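Local coordinates for (S)-imine reductase (Streptomyces sp. GF3546, PDB 4OQY), which probably reduces imines to S-configured amines with NADPH as the hydride donor, and is linked to the direct reductive amination of ketones, at residues T7-G12 and E61-S66; E28-N33 and V48-V53; G86-N91 and K113-G118. All coordinates share one frame; numbering follows the deposited sequence.

Interaction 1. Residues T7-G12 and E61-S66; sequences TVIGLG and ELIVLS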
ATOM      1  N   THR B   7     -24.306  18.821  20.141  1.00 22.36           N
ATOM      2  CA  THR B   7     -23.166  19.612  20.532  1.00 21.77           C
ATOM      3  C   THR B   7     -21.938  19.021  19.854  1.00 21.36           C
ATOM      4  O   THR B   7     -21.797  17.791  19.773  1.00 21.19           O
ATOM      5  CB  THR B   7     -23.000  19.614  22.071  1.00 21.41           C
ATOM      6  OG1 THR B   7     -24.051  20.393  22.656  1.00 21.58           O
ATOM      7  CG2 THR B   7     -21.658  20.192  22.490  1.00 21.20           C
ATOM      8  N   VAL B   8     -21.071  19.894  19.356  1.00 21.15           N
ATOM      9  CA  VAL B   8     -19.786  19.509  18.827  1.00 21.05           C
ATOM     10  C   VAL B   8     -18.706  20.268  19.619  1.00 21.08           C
ATOM     11  O   VAL B   8     -18.692  21.503  19.666  1.00 21.21           O
ATOM     12  CB  VAL B   8     -19.652  19.788  17.312  1.00 21.31           C
ATOM     13  CG1 VAL B   8     -18.259  19.400  16.808  1.00 21.17           C
ATOM     14  CG2 VAL B   8     -20.727  19.032  16.524  1.00 21.44           C
ATOM     15  N   ILE B   9     -17.804  19.506  20.218  1.00 21.00           N
ATOM     16  CA  ILE B   9     -16.633  20.044  20.932  1.00 21.11           C
ATOM     17  C   ILE B   9     -15.355  19.725  20.141  1.00 21.35           C
ATOM     18  O   ILE B   9     -15.087  18.558  19.833  1.00 21.15           O
ATOM     19  CB  ILE B   9     -16.561  19.435  22.346  1.00 20.96           C
ATOM     20  CG1 ILE B   9     -17.728  19.959  23.199  1.00 21.04           C
ATOM     21  CG2 ILE B   9     -15.226  19.741  23.038  1.00 20.88           C
ATOM     22  CD1 ILE B   9     -17.824  19.267  24.556  1.00 20.91           C
ATOM     23  N   GLY B  10     -14.542  20.742  19.845  1.00 21.90           N
ATOM     24  CA  GLY B  10     -13.378  20.545  18.978  1.00 22.40           C
ATOM     25  C   GLY B  10     -13.723  21.071  17.586  1.00 23.28           C
ATOM     26  O   GLY B  10     -14.495  20.452  16.867  1.00 23.12           O
ATOM     27  N   LEU B  11     -13.127  22.203  17.234  1.00 24.24           N
ATOM     28  CA  LEU B  11     -13.380  22.880  15.983  1.00 25.43           C
ATOM     29  C   LEU B  11     -12.114  23.052  15.163  1.00 26.31           C
ATOM     30  O   LEU B  11     -11.924  24.085  14.498  1.00 27.52           O
ATOM     31  CB  LEU B  11     -14.002  24.243  16.251  1.00 25.81           C
ATOM     32  CG  LEU B  11     -15.285  24.230  17.064  1.00 25.64           C
ATOM     33  CD1 LEU B  11     -15.765  25.653  17.315  1.00 26.11           C
ATOM     34  CD2 LEU B  11     -16.361  23.413  16.367  1.00 25.69           C
ATOM     35  N   GLY B  12     -11.261  22.037  15.187  1.00 26.57           N
ATOM     36  CA  GLY B  12     -10.293  21.855  14.125  1.00 27.16           C
ATOM     37  C   GLY B  12     -11.005  21.538  12.814  1.00 27.75           C
ATOM     38  O   GLY B  12     -12.240  21.574  12.720  1.00 27.97           O
ATOM     39  N   GLU B  61     -28.178  16.210  24.682  1.00 24.08           N
ATOM     40  CA  GLU B  61     -27.872  14.843  25.104  1.00 24.38           C
ATOM     41  C   GLU B  61     -26.664  14.308  24.330  1.00 23.63           C
ATOM     42  O   GLU B  61     -25.767  13.679  24.914  1.00 22.90           O
ATOM     43  CB  GLU B  61     -29.087  13.918  24.898  1.00 25.63           C
ATOM     44  CG  GLU B  61     -28.848  12.502  25.400  1.00 26.70           C
ATOM     45  CD  GLU B  61     -30.029  11.584  25.195  1.00 28.07           C
ATOM     46  OE1 GLU B  61     -30.875  11.871  24.334  1.00 29.55           O
ATOM     47  OE2 GLU B  61     -30.089  10.552  25.877  1.00 29.42           O
ATOM     48  N   LEU B  62     -26.645  14.557  23.019  1.00 23.03           N
ATOM     49  CA  LEU B  62     -25.609  14.022  22.140  1.00 22.70           C
ATOM     50  C   LEU B  62     -24.451  14.983  21.964  1.00 22.24           C
ATOM     51  O   LEU B  62     -24.606  16.083  21.413  1.00 22.19           O
ATOM     52  CB  LEU B  62     -26.160  13.693  20.763  1.00 23.13           C
ATOM     53  CG  LEU B  62     -25.164  12.982  19.852  1.00 23.06           C
ATOM     54  CD1 LEU B  62     -24.855  11.597  20.378  1.00 23.12           C
ATOM     55  CD2 LEU B  62     -25.720  12.882  18.449  1.00 23.57           C
ATOM     56  N   ILE B  63     -23.296  14.543  22.461  1.00 21.73           N
ATOM     57  CA  ILE B  63     -22.070  15.308  22.477  1.00 21.29           C
ATOM     58  C   ILE B  63     -21.063  14.611  21.577  1.00 21.30           C
ATOM     59  O   ILE B  63     -20.582  13.521  21.886  1.00 20.99           O
ATOM     60  CB  ILE B  63     -21.469  15.353  23.908  1.00 20.92           C
ATOM     61  CG1 ILE B  63     -22.544  15.746  24.938  1.00 20.99           C
ATOM     62  CG2 ILE B  63     -20.259  16.267  23.951  1.00 20.64           C
ATOM     63  CD1 ILE B  63     -23.193  17.108  24.757  1.00 21.07           C
ATOM     64  N   VAL B  64     -20.728  15.264  20.480  1.00 21.45           N
ATOM     65  CA  VAL B  64     -19.759  14.767  19.524  1.00 21.73           C
ATOM     66  C   VAL B  64     -18.422  15.425  19.769  1.00 22.14           C
ATOM     67  O   VAL B  64     -18.304  16.663  19.761  1.00 21.96           O
ATOM     68  CB  VAL B  64     -20.172  15.133  18.088  1.00 21.80           C
ATOM     69  CG1 VAL B  64     -19.104  14.683  17.093  1.00 21.70           C
ATOM     70  CG2 VAL B  64     -21.517  14.503  17.776  1.00 22.06           C
ATOM     71  N   LEU B  65     -17.410  14.595  19.958  1.00 22.97           N
ATOM     72  CA  LEU B  65     -16.063  15.066  20.215  1.00 23.82           C
ATOM     73  C   LEU B  65     -15.203  14.789  19.010  1.00 24.92           C
ATOM     74  O   LEU B  65     -15.138  13.658  18.510  1.00 24.97           O
ATOM     75  CB  LEU B  65     -15.431  14.336  21.413  1.00 23.61           C
ATOM     76  CG  LEU B  65     -16.179  14.263  22.745  1.00 23.59           C
ATOM     77  CD1 LEU B  65     -15.329  13.477  23.725  1.00 23.75           C
ATOM     78  CD2 LEU B  65     -16.536  15.612  23.341  1.00 23.69           C
ATOM     79  N   SER B  66     -14.538  15.837  18.553  1.00 26.50           N
ATOM     80  CA  SER B  66     -13.590  15.737  17.464  1.00 27.70           C
ATOM     81  C   SER B  66     -12.296  16.384  17.910  1.00 28.28           C
ATOM     82  O   SER B  66     -12.047  17.559  17.621  1.00 28.64           O
ATOM     83  CB  SER B  66     -14.129  16.465  16.240  1.00 28.11           C
ATOM     84  OG  SER B  66     -13.315  16.162  15.138  1.00 28.40           O
TER
HETATM   85  O   HOH W   1     -10.846  19.716  16.938  1.00 32.53           O
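Thr7 and Ile63 lie side by side on one face of the sheet and point the same way, with Ile63 CD1 resting 3.7 Å from Thr7 CB. The bend of the isoleucine at chi2 (-61°) brings that methyl back toward the neighbouring strand. One step on, Ile9 reaches in two directions: its CD1 slants across to Ile63 CG2 at 3.9 Å, and its CB sits beside Leu65 CD2. On the reverse face Val8 and Val64 meet more loosely, Val8 CG2 standing 4.2 Å from Val64 CB. Between the two faces runs a parallel ladder. Thr7 N gives a hydrogen bond to Leu62 O, Val64 N to Thr7 O at 2.8 Å, Ile9 N to Val64 O, and Ser66 N to Ile9 O in an almost straight bond of 3.1 Å. First and fourth along the chain, the two strands are the middle pair of the six parallel strands of the Rossmann-type sheet, and the first runs out into a GxGxxG-like turn whose Leu11 and Gly12 contact NADPH in a structure of this protein. No cofactor occupies that site in this chain. Gly10 passes so close to Ser66, its CA 3.5 Å from Ser66 O, that a CB would collide with this carbonyl; its positive phi (102°) would also press a side chain against the preceding carbonyl. Past the strands a water joins the two loops, accepting from Gly12 N at 2.9 Å, at the N-cap of helix 13-24, and donating to Ser66 O. Farther out, Val19 and Phe22 of helix 13-24 pack on Val8, while Ile89 and Asn91 of the next strand touch Leu65. Thr7 OG1, anti to its own carbonyl carbon, is hydrogen-bonded to Ala56 O and Asn60 OD1, which tie down the buried hydroxyl beside Ile63.

Interaction 2. Residues E28-N33 and V48-V53; sequences EVTVWN and VLAPTV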
ATOM      1  N   GLU B  28     -29.819  22.035  14.824  1.00 30.01           N
ATOM      2  CA  GLU B  28     -29.329  23.116  15.650  1.00 30.15           C
ATOM      3  C   GLU B  28     -28.046  22.598  16.280  1.00 28.37           C
ATOM      4  O   GLU B  28     -28.055  21.500  16.787  1.00 27.89           O
ATOM      5  CB  GLU B  28     -30.348  23.434  16.751  1.00 32.03           C
ATOM      6  CG  GLU B  28     -31.695  23.938  16.241  1.00 34.38           C
ATOM      7  CD  GLU B  28     -31.683  25.420  15.997  1.00 37.04           C
ATOM      8  OE1 GLU B  28     -30.608  25.933  15.609  1.00 39.30           O
ATOM      9  OE2 GLU B  28     -32.743  26.068  16.160  1.00 40.03           O
ATOM     10  N   VAL B  29     -26.965  23.371  16.247  1.00 26.91           N
ATOM     11  CA  VAL B  29     -25.682  22.899  16.775  1.00 25.65           C
ATOM     12  C   VAL B  29     -25.131  23.898  17.785  1.00 24.92           C
ATOM     13  O   VAL B  29     -25.088  25.081  17.504  1.00 24.98           O
ATOM     14  CB  VAL B  29     -24.654  22.704  15.643  1.00 25.63           C
ATOM     15  CG1 VAL B  29     -23.398  21.993  16.157  1.00 24.91           C
ATOM     16  CG2 VAL B  29     -25.256  21.908  14.500  1.00 25.98           C
ATOM     17  N   THR B  30     -24.729  23.402  18.950  1.00 23.81           N
ATOM     18  CA  THR B  30     -24.028  24.165  19.969  1.00 23.35           C
ATOM     19  C   THR B  30     -22.572  23.696  19.938  1.00 22.71           C
ATOM     20  O   THR B  30     -22.315  22.501  19.877  1.00 22.30           O
ATOM     21  CB  THR B  30     -24.608  23.892  21.373  1.00 23.15           C
ATOM     22  OG1 THR B  30     -25.943  24.394  21.420  1.00 23.68           O
ATOM     23  CG2 THR B  30     -23.805  24.585  22.453  1.00 22.94           C
ATOM     24  N   VAL B  31     -21.636  24.637  19.944  1.00 22.50           N
ATOM     25  CA  VAL B  31     -20.244  24.329  19.728  1.00 22.25           C
ATOM     26  C   VAL B  31     -19.414  24.892  20.893  1.00 22.15           C
ATOM     27  O   VAL B  31     -19.813  25.855  21.551  1.00 22.10           O
ATOM     28  CB  VAL B  31     -19.724  24.862  18.371  1.00 22.63           C
ATOM     29  CG1 VAL B  31     -20.541  24.312  17.191  1.00 22.76           C
ATOM     30  CG2 VAL B  31     -19.749  26.377  18.316  1.00 23.10           C
ATOM     31  N   TRP B  32     -18.251  24.286  21.108  1.00 21.97           N
ATOM     32  CA  TRP B  32     -17.225  24.854  21.991  1.00 22.07           C
ATOM     33  C   TRP B  32     -15.820  24.455  21.544  1.00 22.24           C
ATOM     34  O   TRP B  32     -15.614  23.387  20.961  1.00 22.16           O
ATOM     35  CB  TRP B  32     -17.436  24.401  23.443  1.00 21.72           C
ATOM     36  CG  TRP B  32     -16.475  25.071  24.463  1.00 21.79           C
ATOM     37  CD1 TRP B  32     -16.707  26.210  25.155  1.00 22.01           C
ATOM     38  CD2 TRP B  32     -15.156  24.615  24.874  1.00 21.71           C
ATOM     39  NE1 TRP B  32     -15.620  26.501  25.968  1.00 22.18           N
ATOM     40  CE2 TRP B  32     -14.654  25.552  25.790  1.00 21.96           C
ATOM     41  CE3 TRP B  32     -14.349  23.537  24.514  1.00 21.58           C
ATOM     42  CZ2 TRP B  32     -13.395  25.408  26.415  1.00 22.15           C
ATOM     43  CZ3 TRP B  32     -13.088  23.390  25.144  1.00 21.60           C
ATOM     44  CH2 TRP B  32     -12.626  24.339  26.056  1.00 21.86           C
ATOM     45  N   ASN B  33     -14.864  25.326  21.842  1.00 22.76           N
ATOM     46  CA  ASN B  33     -13.496  25.166  21.419  1.00 23.23           C
ATOM     47  C   ASN B  33     -12.658  26.052  22.328  1.00 23.64           C
ATOM     48  O   ASN B  33     -13.190  26.976  22.937  1.00 23.59           O
ATOM     49  CB  ASN B  33     -13.369  25.670  19.981  1.00 23.98           C
ATOM     50  CG  ASN B  33     -12.071  25.293  19.365  1.00 24.25           C
ATOM     51  OD1 ASN B  33     -11.267  26.149  19.003  1.00 25.09           O
ATOM     52  ND2 ASN B  33     -11.853  24.007  19.245  1.00 23.91           N
ATOM     53  N   VAL B  48     -24.416  27.808  17.728  1.00 24.21           N
ATOM     54  CA  VAL B  48     -24.459  28.632  18.920  1.00 24.03           C
ATOM     55  C   VAL B  48     -23.177  28.332  19.678  1.00 23.53           C
ATOM     56  O   VAL B  48     -22.883  27.169  19.940  1.00 23.02           O
ATOM     57  CB  VAL B  48     -25.736  28.325  19.738  1.00 24.05           C
ATOM     58  CG1 VAL B  48     -25.765  29.108  21.053  1.00 24.08           C
ATOM     59  CG2 VAL B  48     -26.988  28.607  18.909  1.00 24.60           C
ATOM     60  N   LEU B  49     -22.376  29.361  19.960  1.00 23.55           N
ATOM     61  CA  LEU B  49     -21.128  29.173  20.702  1.00 23.15           C
ATOM     62  C   LEU B  49     -21.408  29.198  22.190  1.00 22.79           C
ATOM     63  O   LEU B  49     -21.853  30.196  22.717  1.00 22.95           O
ATOM     64  CB  LEU B  49     -20.122  30.253  20.348  1.00 23.53           C
ATOM     65  CG  LEU B  49     -18.813  30.207  21.126  1.00 23.35           C
ATOM     66  CD1 LEU B  49     -18.051  28.900  20.903  1.00 22.94           C
ATOM     67  CD2 LEU B  49     -17.957  31.406  20.747  1.00 23.89           C
ATOM     68  N   ALA B  50     -21.168  28.078  22.860  1.00 22.35           N
ATOM     69  CA  ALA B  50     -21.337  28.019  24.298  1.00 22.15           C
ATOM     70  C   ALA B  50     -20.200  28.811  24.962  1.00 22.28           C
ATOM     71  O   ALA B  50     -19.071  28.722  24.524  1.00 22.18           O
ATOM     72  CB  ALA B  50     -21.301  26.570  24.763  1.00 21.79           C
ATOM     73  N   PRO B  51     -20.492  29.563  26.032  1.00 22.56           N
ATOM     74  CA  PRO B  51     -19.430  30.299  26.712  1.00 22.85           C
ATOM     75  C   PRO B  51     -18.465  29.410  27.542  1.00 22.73           C
ATOM     76  O   PRO B  51     -17.363  29.847  27.850  1.00 22.85           O
ATOM     77  CB  PRO B  51     -20.195  31.283  27.611  1.00 23.08           C
ATOM     78  CG  PRO B  51     -21.526  30.661  27.806  1.00 22.88           C
ATOM     79  CD  PRO B  51     -21.833  29.945  26.518  1.00 22.70           C
ATOM     80  N   THR B  52     -18.892  28.197  27.882  1.00 22.51           N
ATOM     81  CA  THR B  52     -18.065  27.251  28.659  1.00 22.57           C
ATOM     82  C   THR B  52     -18.376  25.836  28.204  1.00 22.36           C
ATOM     83  O   THR B  52     -19.435  25.574  27.628  1.00 22.17           O
ATOM     84  CB  THR B  52     -18.352  27.281  30.191  1.00 22.62           C
ATOM     85  OG1 THR B  52     -19.713  26.925  30.442  1.00 22.73           O
ATOM     86  CG2 THR B  52     -18.074  28.636  30.831  1.00 23.06           C
ATOM     87  N   VAL B  53     -17.510  24.905  28.590  1.00 22.67           N
ATOM     88  CA  VAL B  53     -17.701  23.499  28.288  1.00 22.56           C
ATOM     89  C   VAL B  53     -18.956  22.990  28.947  1.00 22.48           C
ATOM     90  O   VAL B  53     -19.730  22.255  28.327  1.00 22.31           O
ATOM     91  CB  VAL B  53     -16.509  22.631  28.749  1.00 22.89           C
ATOM     92  CG1 VAL B  53     -16.813  21.163  28.521  1.00 22.75           C
ATOM     93  CG2 VAL B  53     -15.266  23.017  27.967  1.00 23.21           C
TER
HETATM   94  O   HOH W   2     -14.604  29.268  26.928  1.00 39.62           O
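A beta-alpha-beta unit of the Rossmann-type domain, strand 29-32, helix 40-44 and strand 48-49, brings these segments together as parallel neighbours, the second at the outer edge of the sheet within this chain. Val48 N donates to Val29 O, Val48 O accepts from Val31 N at 2.8 Å, and Ala50 N closes the ladder on Val31 O. Beside these bonds Thr30 CG2 meets Ala50 CB at 3.9 Å, and on the other face of the sheet Leu49 CD1 packs against Val31 CG2. Past the ladder, the indole of Trp32 packs against the turn into helix 53-58. Its CG is anti to the backbone N (chi1 -174°), which carries the ring out along the strand, and Val53 CG2 lies over one face of the six-membered ring as a CH-pi contact. Near the ring plane, at the edge, Ala50 O approaches Trp32 CD1 at 3.5 Å. With an alanine here, Val53 CG2 would probably lose the ring face it packs on, and the water at the indole would lose its N-H donor. Thr52 is the N-cap of that helix, and its OG1 is also hydrogen-bonded to Asp55 OD2; Asn33, next after the tryptophan, contacts NADPH in a structure of this protein. One water accepts from Trp32 NE1 at 3.1 Å and donates to Pro51 O at 3.0 Å.

Interaction 3. Residues G86-N91 and K113-G118; sequences GKVIAN and KHLTGG
His114 overlaps the side chain of Asn91 obliquely, its NE2 3.5 Å from both Asn91 CB and Asn91 ND2, with amide and imidazole planes 80° apart. With chi1 at -178° the imidazole extends away from its own backbone N and reaches the asparagine. Asn91 OD1 turns instead to Ser93 OG, a hydrogen bond that steadies the amide. Tyr70 of helix 70-77 touches both residues, and Ala103 and Ala104 of helix 97-109 pack on the imidazole. That helix links the two strands as the crossover of a beta-alpha-beta unit in the Rossmann-type sheet. The parallel ladder begins at Lys113 N to Lys87 O and continues through Ile89 N to Lys113 O, Leu115 N to Ile89 O at 2.7 Å, and Asn91 N to Leu115 O. It ends at Gly117 N to Asn91 O, 3.0 Å long, where the donor stands 41° out of the carbonyl plane. On the opposite face Val88 CG1 meets Leu115 CD1 at 4.2 Å, and helix 139-149 covers them through Val141, His145 and Leu149.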
ATOM      1  N   GLY B  86     -26.305  11.613  32.086  1.00 25.17           N
ATOM      2  CA  GLY B  86     -27.333  11.487  31.059  1.00 25.24           C
ATOM      3  C   GLY B  86     -26.876  11.842  29.663  1.00 24.83           C
ATOM      4  O   GLY B  86     -27.694  11.890  28.746  1.00 25.15           O
ATOM      5  N   LYS B  87     -25.579  12.084  29.475  1.00 24.27           N
ATOM      6  CA  LYS B  87     -25.062  12.396  28.139  1.00 23.79           C
ATOM      7  C   LYS B  87     -24.645  11.146  27.376  1.00 23.80           C
ATOM      8  O   LYS B  87     -24.325  10.102  27.955  1.00 23.87           O
ATOM      9  CB  LYS B  87     -23.867  13.355  28.211  1.00 23.24           C
ATOM     10  CG  LYS B  87     -24.119  14.646  28.977  1.00 23.12           C
ATOM     11  CD  LYS B  87     -25.198  15.520  28.333  1.00 23.08           C
ATOM     12  CE  LYS B  87     -25.956  16.293  29.392  1.00 23.17           C
ATOM     13  NZ  LYS B  87     -26.786  17.367  28.818  1.00 23.26           N
ATOM     14  N   VAL B  88     -24.635  11.289  26.060  1.00 23.81           N
ATOM     15  CA  VAL B  88     -24.112  10.288  25.155  1.00 23.83           C
ATOM     16  C   VAL B  88     -22.936  10.936  24.456  1.00 23.44           C
ATOM     17  O   VAL B  88     -23.088  11.905  23.720  1.00 23.20           O
ATOM     18  CB  VAL B  88     -25.155   9.841  24.121  1.00 24.17           C
ATOM     19  CG1 VAL B  88     -24.541   8.879  23.118  1.00 24.23           C
ATOM     20  CG2 VAL B  88     -26.354   9.195  24.808  1.00 24.69           C
ATOM     21  N   ILE B  89     -21.751  10.421  24.732  1.00 23.30           N
ATOM     22  CA  ILE B  89     -20.552  10.926  24.104  1.00 23.06           C
ATOM     23  C   ILE B  89     -20.224  10.105  22.870  1.00 22.99           C
ATOM     24  O   ILE B  89     -19.921   8.920  22.969  1.00 23.06           O
ATOM     25  CB  ILE B  89     -19.383  10.850  25.078  1.00 23.13           C
ATOM     26  CG1 ILE B  89     -19.717  11.662  26.323  1.00 23.29           C
ATOM     27  CG2 ILE B  89     -18.119  11.384  24.421  1.00 23.03           C
ATOM     28  CD1 ILE B  89     -18.811  11.358  27.483  1.00 23.54           C
ATOM     29  N   ALA B  90     -20.312  10.731  21.711  1.00 22.68           N
ATOM     30  CA  ALA B  90     -19.882  10.128  20.459  1.00 22.65           C
ATOM     31  C   ALA B  90     -18.460  10.616  20.235  1.00 22.39           C
ATOM     32  O   ALA B  90     -18.235  11.707  19.713  1.00 22.09           O
ATOM     33  CB  ALA B  90     -20.809  10.549  19.330  1.00 22.84           C
ATOM     34  N   ASN B  91     -17.509   9.838  20.754  1.00 22.55           N
ATOM     35  CA  ASN B  91     -16.103  10.190  20.713  1.00 22.49           C
ATOM     36  C   ASN B  91     -15.458   9.774  19.388  1.00 22.79           C
ATOM     37  O   ASN B  91     -15.169   8.600  19.180  1.00 22.47           O
ATOM     38  CB  ASN B  91     -15.395   9.521  21.873  1.00 22.71           C
ATOM     39  CG  ASN B  91     -13.993  10.024  22.048  1.00 22.61           C
ATOM     40  OD1 ASN B  91     -13.473  10.741  21.202  1.00 22.69           O
ATOM     41  ND2 ASN B  91     -13.382   9.675  23.160  1.00 22.80           N
ATOM     42  N   LYS B 113     -22.957   7.612  28.576  1.00 25.40           N
ATOM     43  CA  LYS B 113     -22.736   6.511  27.635  1.00 25.52           C
ATOM     44  C   LYS B 113     -21.689   6.935  26.628  1.00 24.62           C
ATOM     45  O   LYS B 113     -21.590   8.115  26.302  1.00 24.42           O
ATOM     46  CB  LYS B 113     -24.020   6.225  26.860  1.00 26.32           C
ATOM     47  CG  LYS B 113     -25.252   6.021  27.720  1.00 27.26           C
ATOM     48  CD  LYS B 113     -25.132   4.723  28.472  1.00 28.11           C
ATOM     49  CE  LYS B 113     -26.388   4.430  29.251  1.00 29.12           C
ATOM     50  NZ  LYS B 113     -26.198   3.108  29.900  1.00 29.97           N
ATOM     51  N   HIS B 114     -20.943   5.983  26.095  1.00 24.15           N
ATOM     52  CA  HIS B 114     -19.843   6.296  25.203  1.00 23.37           C
ATOM     53  C   HIS B 114     -19.969   5.489  23.942  1.00 23.37           C
ATOM     54  O   HIS B 114     -20.067   4.269  24.003  1.00 23.81           O
ATOM     55  CB  HIS B 114     -18.564   5.933  25.879  1.00 23.03           C
ATOM     56  CG  HIS B 114     -17.333   6.239  25.103  1.00 22.41           C
ATOM     57  ND1 HIS B 114     -16.750   5.338  24.240  1.00 22.44           N
ATOM     58  CD2 HIS B 114     -16.504   7.305  25.146  1.00 22.09           C
ATOM     59  CE1 HIS B 114     -15.636   5.854  23.755  1.00 22.07           C
ATOM     60  NE2 HIS B 114     -15.463   7.045  24.295  1.00 21.88           N
ATOM     61  N   LEU B 115     -19.980   6.188  22.812  1.00 22.89           N
ATOM     62  CA  LEU B 115     -19.893   5.585  21.478  1.00 22.79           C
ATOM     63  C   LEU B 115     -18.550   5.927  20.879  1.00 22.08           C
ATOM     64  O   LEU B 115     -18.170   7.101  20.781  1.00 21.70           O
ATOM     65  CB  LEU B 115     -20.990   6.103  20.526  1.00 23.17           C
ATOM     66  CG  LEU B 115     -22.451   5.743  20.830  1.00 23.79           C
ATOM     67  CD1 LEU B 115     -23.388   6.441  19.853  1.00 24.04           C
ATOM     68  CD2 LEU B 115     -22.703   4.239  20.818  1.00 24.20           C
ATOM     69  N   THR B 116     -17.846   4.896  20.460  1.00 21.88           N
ATOM     70  CA  THR B 116     -16.580   5.058  19.783  1.00 21.61           C
ATOM     71  C   THR B 116     -16.839   5.193  18.279  1.00 21.70           C
ATOM     72  O   THR B 116     -17.488   4.331  17.660  1.00 21.83           O
ATOM     73  CB  THR B 116     -15.658   3.854  20.034  1.00 21.62           C
ATOM     74  OG1 THR B 116     -15.583   3.587  21.442  1.00 21.63           O
ATOM     75  CG2 THR B 116     -14.254   4.134  19.509  1.00 21.36           C
ATOM     76  N   GLY B 117     -16.308   6.267  17.704  1.00 21.61           N
ATOM     77  CA  GLY B 117     -16.387   6.505  16.263  1.00 21.84           C
ATOM     78  C   GLY B 117     -15.007   6.531  15.639  1.00 21.75           C
ATOM     79  O   GLY B 117     -14.119   7.212  16.139  1.00 21.67           O
ATOM     80  N   GLY B 118     -14.822   5.776  14.557  1.00 22.12           N
ATOM     81  CA  GLY B 118     -13.598   5.851  13.741  1.00 22.07           C
ATOM     82  C   GLY B 118     -13.921   6.388  12.339  1.00 22.50           C
ATOM     83  O   GLY B 118     -14.432   5.649  11.494  1.00 22.63           O
TER

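Overall arrangement
From the N terminus, strand 6-9 leads into the glycine-rich turn and helix 13-24, then strand 29-32. Interaction 2 closes first, bringing 48-53 back beside 28-33, and is nested inside the longer loop that interaction 1 closes when 61-66 pairs with 7-12. Interaction 3 follows in series, joining 86-91 to 113-118 across helix 97-109. All three belong to one sheet. Interactions 1 and 2 meet between strands 6-9 and 29-32, and interactions 1 and 3 between strands 62-65 and 88-91, while interactions 2 and 3 stay about 9 Å apart at their nearest atoms. Each interaction pairs two strands, and backbone bonds between neighbouring interactions complete the run of six parallel strands from 48-49 to 113-119.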